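Local coordinates for phosphodiesterase (Pseudomonas aeruginosa, PDB 4G75), which acts as a colicin M-like bacteriocin, a magnesium-binding phosphodiesterase that probably blocks peptidoglycan synthesis by cleaving its lipid-linked precursor, at residues S18-N21 and Y22-G26; I40-G43 and Q44-V47. One frame throughout, in Å; residues are numbered along the deposited sequence.

Contact 1. Residues S18-N21 and Y22-G26; sequences SAYN and YGNNG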
ATOM      1  N   SER A  18      10.186  -0.849 -19.833  1.00  9.33           N
ATOM      2  CA  SER A  18      10.562  -1.865 -20.809  0.62 10.83           C
ATOM      3  C   SER A  18       9.373  -2.398 -21.603  1.00 14.93           C
ATOM      4  O   SER A  18       9.487  -2.691 -22.791  1.00 12.01           O
ATOM      5  CB  SER A  18      11.288  -3.013 -20.107  0.62 11.04           C
ATOM      6  OG  SER A  18      12.445  -2.534 -19.439  0.62 14.04           O
ATOM      7  N   ALA A  19       8.227  -2.527 -20.942  1.00 12.73           N
ATOM      8  CA  ALA A  19       7.054  -3.069 -21.621  1.00  8.68           C
ATOM      9  C   ALA A  19       6.559  -2.126 -22.711  1.00  8.44           C
ATOM     10  O   ALA A  19       6.201  -2.560 -23.807  1.00 14.56           O
ATOM     11  CB  ALA A  19       5.940  -3.378 -20.616  1.00 14.04           C
ATOM     12  N   TYR A  20       6.533  -0.836 -22.402  1.00  8.91           N
ATOM     13  CA  TYR A  20       6.182   0.175 -23.380  1.00  7.91           C
ATOM     14  C   TYR A  20       7.166   0.129 -24.545  1.00 15.66           C
ATOM     15  O   TYR A  20       6.758   0.131 -25.708  1.00 13.32           O
ATOM     16  CB  TYR A  20       6.168   1.565 -22.742  1.00 11.02           C
ATOM     17  CG  TYR A  20       6.112   2.678 -23.753  1.00 13.16           C
ATOM     18  CD1 TYR A  20       4.893   3.162 -24.221  1.00  9.19           C
ATOM     19  CD2 TYR A  20       7.281   3.235 -24.257  1.00  7.42           C
ATOM     20  CE1 TYR A  20       4.842   4.176 -25.152  1.00  9.76           C
ATOM     21  CE2 TYR A  20       7.242   4.250 -25.193  1.00 10.87           C
ATOM     22  CZ  TYR A  20       6.023   4.712 -25.640  1.00 16.90           C
ATOM     23  OH  TYR A  20       6.001   5.720 -26.570  1.00 18.57           O
ATOM     24  N   ASN A  21       8.459   0.072 -24.234  1.00 11.73           N
ATOM     25  CA  ASN A  21       9.478   0.013 -25.283  1.00 11.02           C
ATOM     26  C   ASN A  21       9.317  -1.210 -26.180  1.00 19.92           C
ATOM     27  O   ASN A  21       9.572  -1.140 -27.382  1.00 14.30           O
ATOM     28  CB  ASN A  21      10.889   0.064 -24.690  1.00  6.96           C
ATOM     29  CG  ASN A  21      11.157   1.359 -23.954  1.00 13.31           C
ATOM     30  OD1 ASN A  21      10.642   2.407 -24.330  1.00 16.91           O
ATOM     31  ND2 ASN A  21      11.960   1.293 -22.897  1.00 20.08           N
ATOM     32  N   TYR A  22       8.895  -2.328 -25.596  1.00 13.21           N
ATOM     33  CA  TYR A  22       8.639  -3.535 -26.370  1.00 11.00           C
ATOM     34  C   TYR A  22       7.474  -3.315 -27.334  1.00 17.11           C
ATOM     35  O   TYR A  22       7.509  -3.733 -28.501  1.00 10.74           O
ATOM     36  CB  TYR A  22       8.348  -4.718 -25.441  1.00 10.28           C
ATOM     37  CG  TYR A  22       8.230  -6.021 -26.191  1.00 17.25           C
ATOM     38  CD1 TYR A  22       9.364  -6.737 -26.563  1.00 18.40           C
ATOM     39  CD2 TYR A  22       6.989  -6.523 -26.551  1.00 16.87           C
ATOM     40  CE1 TYR A  22       9.261  -7.932 -27.259  1.00 17.69           C
ATOM     41  CE2 TYR A  22       6.878  -7.716 -27.251  1.00 15.53           C
ATOM     42  CZ  TYR A  22       8.018  -8.410 -27.605  1.00 28.02           C
ATOM     43  OH  TYR A  22       7.909  -9.596 -28.299  1.00 26.26           O
ATOM     44  N   GLY A  23       6.435  -2.656 -26.836  1.00 10.62           N
ATOM     45  CA  GLY A  23       5.297  -2.303 -27.657  1.00  6.55           C
ATOM     46  C   GLY A  23       5.646  -1.311 -28.752  1.00 11.22           C
ATOM     47  O   GLY A  23       5.095  -1.383 -29.854  1.00 10.33           O
ATOM     48  N   ASN A  24       6.568  -0.397 -28.459  1.00  8.41           N
ATOM     49  CA  ASN A  24       6.887   0.693 -29.386  1.00 11.73           C
ATOM     50  C   ASN A  24       8.011   0.366 -30.371  1.00 12.26           C
ATOM     51  O   ASN A  24       8.354   1.182 -31.235  1.00 11.72           O
ATOM     52  CB  ASN A  24       7.212   1.990 -28.639  1.00 13.73           C
ATOM     53  CG  ASN A  24       7.155   3.205 -29.544  1.00 12.73           C
ATOM     54  OD1 ASN A  24       6.197   3.385 -30.290  1.00 11.33           O
ATOM     55  ND2 ASN A  24       8.186   4.045 -29.484  1.00  9.94           N
ATOM     56  N   ASN A  25       8.575  -0.828 -30.245  1.00 14.32           N
ATOM     57  CA  ASN A  25       9.586  -1.300 -31.188  1.00 17.18           C
ATOM     58  C   ASN A  25       8.926  -2.028 -32.357  1.00 15.20           C
ATOM     59  O   ASN A  25       8.565  -3.197 -32.245  1.00 17.61           O
ATOM     60  CB  ASN A  25      10.592  -2.212 -30.482  1.00 19.33           C
ATOM     61  CG  ASN A  25      11.613  -2.807 -31.434  1.00 21.35           C
ATOM     62  OD1 ASN A  25      11.607  -2.520 -32.633  1.00 23.85           O
ATOM     63  ND2 ASN A  25      12.498  -3.645 -30.901  1.00 25.26           N
ATOM     64  N   GLY A  26       8.772  -1.324 -33.476  1.00 17.71           N
ATOM     65  CA  GLY A  26       8.053  -1.848 -34.621  1.00 19.20           C
ATOM     66  C   GLY A  26       8.610  -3.157 -35.144  1.00 18.53           C
ATOM     67  O   GLY A  26       7.886  -3.947 -35.745  1.00 22.28           O
TER
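Y20 and N24, one turn apart on the short helix 18-24, send their side chains the same way and lie alongside each other. Both side chains start anti to their backbone nitrogens (chi1 167° for Y20, -164° for N24), which sets the N24 amide beside the phenol. CB of N24 sits over one face of the ring, displaced toward its rim, with CE2 of Y20 as its nearest ring atom at 4.1 Å. The amide plane is turned 28° from the ring plane, and ND2 of N24 lies 4.0 Å from OH of Y20, a loose packing distance. N21 is turned differently, with CG anti to the carbonyl carbon, so that its amide folds back toward the start of the helix: OD1 meets the edge of the Y20 ring in its plane, while ND2 is bound by the carbonyl of G15. The backbone is held by i to i+4 helical bonds: Y22 N donates to S18 O at 2.9 Å, G23 N to A19 O at 3.0 Å, and N24 N to Y20 O at 2.8 Å; N24 N also makes a weak bond to N21 O at 3.3 Å. CB of N25 packs 3.4 Å from N21 O, and its OD1 accepts from the backbone N of A27. Y22 points from another side of the helix, and its ring meets that of Y39 at a steep tilt. The turn rests on helix 34-49, with A19 against K42 and both Y20 and N24 against I40, while N111 binds the backbone N of S18 and Q36 takes the carbonyl of G23.

Contact 2. Residues I40-G43 and Q44-V47; sequences ISKG and QRDV. With EDO (1,2-ethanediol), chain I.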
ATOM      1  N   ILE A  40       1.885  -1.048 -25.234  1.00  7.09           N
ATOM      2  CA  ILE A  40       2.007   0.403 -25.229  1.00  6.71           C
ATOM      3  C   ILE A  40       1.278   0.990 -24.033  1.00  7.81           C
ATOM      4  O   ILE A  40       1.786   1.903 -23.379  1.00 10.67           O
ATOM      5  CB  ILE A  40       1.439   1.031 -26.519  1.00 10.13           C
ATOM      6  CG1 ILE A  40       2.353   0.715 -27.699  1.00 10.75           C
ATOM      7  CG2 ILE A  40       1.275   2.536 -26.354  1.00 14.90           C
ATOM      8  CD1 ILE A  40       3.737   1.328 -27.581  1.00 12.65           C
ATOM      9  N   SER A  41       0.090   0.466 -23.747  1.00  9.19           N
ATOM     10  CA  SER A  41      -0.746   1.046 -22.707  1.00  6.64           C
ATOM     11  C   SER A  41      -0.088   0.977 -21.317  1.00 11.26           C
ATOM     12  O   SER A  41      -0.370   1.806 -20.456  1.00 11.51           O
ATOM     13  CB  SER A  41      -2.145   0.403 -22.681  1.00  9.30           C
ATOM     14  OG  SER A  41      -2.111  -0.910 -22.139  1.00 10.62           O
ATOM     15  N   LYS A  42       0.791   0.001 -21.106  1.00  8.40           N
ATOM     16  CA  LYS A  42       1.472  -0.136 -19.814  1.00  6.24           C
ATOM     17  C   LYS A  42       2.341   1.076 -19.478  1.00 11.65           C
ATOM     18  O   LYS A  42       2.524   1.423 -18.302  1.00  8.93           O
ATOM     19  CB  LYS A  42       2.311  -1.422 -19.779  1.00  7.28           C
ATOM     20  CG  LYS A  42       1.488  -2.692 -19.970  1.00  7.33           C
ATOM     21  CD  LYS A  42       2.337  -3.962 -19.850  1.00  7.82           C
ATOM     22  CE  LYS A  42       1.561  -5.192 -20.366  1.00  7.00           C
ATOM     23  NZ  LYS A  42       0.324  -5.457 -19.546  1.00  9.52           N
ATOM     24  N   GLY A  43       2.866   1.731 -20.512  1.00 12.64           N
ATOM     25  CA  GLY A  43       3.763   2.858 -20.313  1.00  8.03           C
ATOM     26  C   GLY A  43       3.147   4.005 -19.530  1.00  8.00           C
ATOM     27  O   GLY A  43       3.699   4.437 -18.514  1.00  8.86           O
ATOM     28  N   GLN A  44       2.002   4.507 -19.986  1.00  4.86           N
ATOM     29  CA  GLN A  44       1.385   5.636 -19.300  1.00  9.15           C
ATOM     30  C   GLN A  44       0.848   5.250 -17.921  1.00  7.27           C
ATOM     31  O   GLN A  44       0.893   6.053 -16.985  1.00  8.07           O
ATOM     32  CB  GLN A  44       0.287   6.284 -20.146  1.00 16.85           C
ATOM     33  CG  GLN A  44      -0.086   7.675 -19.653  1.00 16.29           C
ATOM     34  CD  GLN A  44       1.118   8.609 -19.579  1.00 22.59           C
ATOM     35  OE1 GLN A  44       2.089   8.459 -20.328  1.00 34.48           O
ATOM     36  NE2 GLN A  44       1.056   9.584 -18.680  1.00 21.73           N
ATOM     37  N   ARG A  45       0.345   4.026 -17.784  1.00  8.19           N
ATOM     38  CA  ARG A  45      -0.087   3.587 -16.467  1.00  8.07           C
ATOM     39  C   ARG A  45       1.107   3.523 -15.520  1.00 11.58           C
ATOM     40  O   ARG A  45       1.022   3.958 -14.377  1.00 10.10           O
ATOM     41  CB  ARG A  45      -0.821   2.244 -16.526  1.00  7.51           C
ATOM     42  CG  ARG A  45      -2.126   2.275 -17.328  1.00  7.25           C
ATOM     43  CD  ARG A  45      -3.042   1.105 -16.937  1.00  5.70           C
ATOM     44  NE  ARG A  45      -2.382  -0.179 -17.138  1.00  9.29           N
ATOM     45  CZ  ARG A  45      -2.341  -0.825 -18.300  1.00  8.70           C
ATOM     46  NH1 ARG A  45      -2.935  -0.308 -19.369  1.00  9.63           N
ATOM     47  NH2 ARG A  45      -1.703  -1.982 -18.398  1.00  7.13           N
ATOM     48  N   ASP A  46       2.227   2.993 -15.999  1.00  9.20           N
ATOM     49  CA  ASP A  46       3.424   2.899 -15.167  1.00 12.51           C
ATOM     50  C   ASP A  46       3.909   4.273 -14.714  1.00 11.53           C
ATOM     51  O   ASP A  46       4.391   4.434 -13.590  1.00  7.94           O
ATOM     52  CB  ASP A  46       4.551   2.178 -15.916  1.00  9.67           C
ATOM     53  CG  ASP A  46       4.310   0.691 -16.042  1.00 11.92           C
ATOM     54  OD1 ASP A  46       3.392   0.164 -15.369  1.00  7.07           O
ATOM     55  OD2 ASP A  46       5.056   0.045 -16.810  1.00 10.19           O
ATOM     56  N   VAL A  47       3.795   5.262 -15.597  1.00  7.19           N
ATOM     57  CA  VAL A  47       4.177   6.626 -15.249  1.00  7.31           C
ATOM     58  C   VAL A  47       3.381   7.089 -14.033  1.00  4.47           C
ATOM     59  O   VAL A  47       3.919   7.722 -13.122  1.00  9.87           O
ATOM     60  CB  VAL A  47       3.955   7.593 -16.434  1.00 11.28           C
ATOM     61  CG1 VAL A  47       3.991   9.051 -15.955  1.00 10.92           C
ATOM     62  CG2 VAL A  47       5.014   7.358 -17.508  1.00  9.48           C
TER
HETATM   63  C1  EDO I 308       5.596  10.375 -21.817  1.00 27.68           C
HETATM   64  O1  EDO I 308       6.551   9.502 -22.437  1.00 19.01           O
HETATM   65  C2  EDO I 308       5.076   9.716 -20.545  1.00 23.82           C
HETATM   66  O2  EDO I 308       4.040  10.509 -19.953  1.00 28.66           O
HETATM   67  O   HOH W   1       1.382   4.475 -22.817  1.00 11.32           O
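S41 and R45, four residues apart on helix 34-49, are joined by a side-chain hydrogen bond: NH1 of R45 donates to OG of S41 at 3.0 Å, with S41 OG lying 21° out of the guanidinium plane. The S41 hydroxyl stands between its own backbone N and carbonyl carbon (chi1 73°), a position from which it also hydrogen-bonds the carbonyl of G38, giving the hydroxyl two partners. R45 bends at its third torsion (chi3 -58°), folding the guanidinium back along the helix until K42 CA packs over one face, near the rim. K42 runs obliquely past it, its CG 3.6 Å from NH2 of R45. K42 NZ and R45 NH2 are 4.2 Å apart because both form salt bridges to the same oxygen of E84, while D88 takes NE of R45. The D46 side chain folds back over K42 O, its CG 3.0 Å from that oxygen; the carboxylate is not bonded to it, and the bond is made by D46 N, at 2.8 Å from K42 O. The side bearing Q44 is looser and wetter. I40 O and Q44 N are 4.3 Å apart, too far for a direct bond, and a water bridges them, donating to the carbonyl of I40 and accepting from the amide of Q44. Q44 itself is exposed; its OE1 accepts from O2 of an ethanediol, probably left from crystallisation, which also reaches Q14. V47 N donates to G43 O, and CG2 of V47 lies against the same oxygen. The polar face with S41, K42 and R45 looks onto helix 81-102, R45 also touches P57 and L61 of helix 55-65, and I40 and K42 meet helix 18-24.

Contacts 1 and 2 are local contacts along consecutive helices, 18-24 and 34-49, and their centres lie about 10 Å apart, far from the magnesium site. They touch directly: I40 CD1 packs 3.4 Å from N24 N, and Y20 CB rests 3.7 Å from G43 CA, where the missing side chain of G43 probably allows the close approach. Contact 1 is the more peripheral, its centre about 28 Å from the centre of the chain, against about 20 Å for contact 2. Contact 2 is more buried and its polar groups are largely charged, whereas those of contact 1 are neutral amides and hydroxyls. Helix 34-49 thus lies between helix 18-24 and helix 81-102.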